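Local coordinates for transcriptional regulator, MarR family (Silicibacter pomeroyi DSS-3, PDB 3BJ6), which probably binds DNA as a dimeric helix-turn-helix transcription factor of the MarR family, at residues V29-G32 with T33-E36. Numbering follows the deposited sequence. Where two conformers were deposited one is given.
Sequences VERG and TLRE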
loop_
_atom_site.group_PDB
_atom_site.type_symbol
_atom_site.label_atom_id
_atom_site.label_comp_id
_atom_site.label_asym_id
_atom_site.label_seq_id
_atom_site.Cartn_x
_atom_site.Cartn_y
_atom_site.Cartn_z
ATOM N N VAL A 29 11.891 4.994 -4.131
ATOM C CA VAL A 29 11.807 6.450 -4.230
ATOM C C VAL A 29 12.918 7.105 -3.385
ATOM O O VAL A 29 13.610 8.004 -3.864
ATOM C CB VAL A 29 10.409 6.951 -3.832
ATOM C CG1 VAL A 29 10.411 8.467 -3.619
ATOM C CG2 VAL A 29 9.406 6.565 -4.934
ATOM N N GLU A 30 13.102 6.618 -2.158
ATOM C CA GLU A 30 14.127 7.153 -1.235
ATOM C C GLU A 30 15.548 7.110 -1.806
ATOM O O GLU A 30 16.353 8.013 -1.571
ATOM C CB GLU A 30 14.079 6.414 0.109
ATOM C CG GLU A 30 15.203 6.891 1.055
ATOM C CD GLU A 30 15.126 6.245 2.417
ATOM O OE1 GLU A 30 14.252 6.682 3.190
ATOM O OE2 GLU A 30 15.959 5.342 2.715
ATOM N N ARG A 31 15.857 6.061 -2.557
ATOM C CA ARG A 31 17.142 5.990 -3.247
ATOM C C ARG A 31 17.351 7.179 -4.177
ATOM O O ARG A 31 18.432 7.773 -4.206
ATOM C CB ARG A 31 17.298 4.658 -3.995
ATOM C CG ARG A 31 17.632 3.487 -3.076
ATOM C CD ARG A 31 19.128 3.505 -2.668
ATOM N NE ARG A 31 19.398 4.409 -1.558
ATOM C CZ ARG A 31 20.593 4.874 -1.190
ATOM N NH1 ARG A 31 21.690 4.590 -1.858
ATOM N NH2 ARG A 31 20.659 5.676 -0.154
ATOM N N GLY A 32 16.305 7.535 -4.919
ATOM C CA GLY A 32 16.354 8.692 -5.812
ATOM C C GLY A 32 16.372 10.016 -5.064
ATOM O O GLY A 32 17.133 10.937 -5.411
ATOM N N THR A 33 15.560 10.137 -4.017
ATOM C CA THR A 33 15.493 11.406 -3.303
ATOM C C THR A 33 16.796 11.713 -2.563
ATOM O O THR A 33 17.209 12.879 -2.499
ATOM C CB THR A 33 14.304 11.494 -2.334
ATOM O OG1 THR A 33 14.473 10.575 -1.218
ATOM C CG2 THR A 33 13.008 11.231 -3.056
ATOM N N LEU A 34 17.438 10.693 -1.965
ATOM C CA LEU A 34 18.649 10.973 -1.190
ATOM C C LEU A 34 19.815 11.438 -2.097
ATOM O O LEU A 34 20.724 12.160 -1.651
ATOM C CB LEU A 34 19.080 9.754 -0.354
ATOM C CG LEU A 34 18.158 9.374 0.832
ATOM C CD1 LEU A 34 18.663 8.045 1.473
ATOM C CD2 LEU A 34 18.062 10.469 1.875
ATOM N N ARG A 35 19.801 11.024 -3.354
ATOM C CA ARG A 35 20.786 11.537 -4.336
ATOM C C ARG A 35 20.679 13.050 -4.493
ATOM O O ARG A 35 21.683 13.714 -4.743
ATOM C CB ARG A 35 20.611 10.856 -5.688
ATOM C CG ARG A 35 21.531 9.650 -5.829
ATOM C CD ARG A 35 21.380 8.940 -7.173
ATOM N NE ARG A 35 22.254 9.425 -8.252
ATOM C CZ ARG A 35 23.467 8.951 -8.530
ATOM N NH1 ARG A 35 24.028 7.995 -7.776
ATOM N NH2 ARG A 35 24.123 9.434 -9.574
ATOM N N GLU A 36 19.465 13.596 -4.334
ATOM C CA GLU A 36 19.275 15.075 -4.347
ATOM C C GLU A 36 19.225 15.689 -2.958
ATOM O O GLU A 36 18.809 16.846 -2.789
ATOM C CB GLU A 36 17.995 15.436 -5.127
ATOM C CG GLU A 36 18.036 14.932 -6.577
ATOM C CD GLU A 36 19.063 15.675 -7.456
ATOM O OE1 GLU A 36 19.539 15.067 -8.432
ATOM O OE2 GLU A 36 19.386 16.849 -7.179
#
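Glu30 and Leu34, one helical turn apart, run side by side and point the same way. With CG anti to the backbone N (chi1 176°) and the chain extended, Glu30 lays its methylene CG 3.7 Å from Leu34 CD1 and carries its carboxylate onward, so an acidic residue here still offers an aliphatic flank to an exposed leucine. In one of its two modelled conformers, Arg31 brings NH2 to 3.5 Å from the same CD1, which meets the guanidinium at its edge. With an alanine at Glu30, the methylene beside Leu34 CD1 would be gone, and the leucine side chain would probably be freer to turn. Along the backbone, Leu34 N donates to Glu30 O at 2.9 Å, and Thr33 N to Val29 O. Thr33 suits the inner face: its CG2 methyl packs 3.8 Å from Val29 CG1, whereas chi1 of 68° sets OG1 between backbone N and carbonyl carbon, where Val38 O is its stronger partner and Glu30 O lies 3.2 Å away. Val29 and Thr33 also touch Arg43 of helix 40-51. Glu36 N bonds Thr33 O at 3.0 Å. The arrangement is i/i+4 side-chain packing toward the C-terminal part of helix 18-35 in a MarR-type winged helix-turn-helix protein.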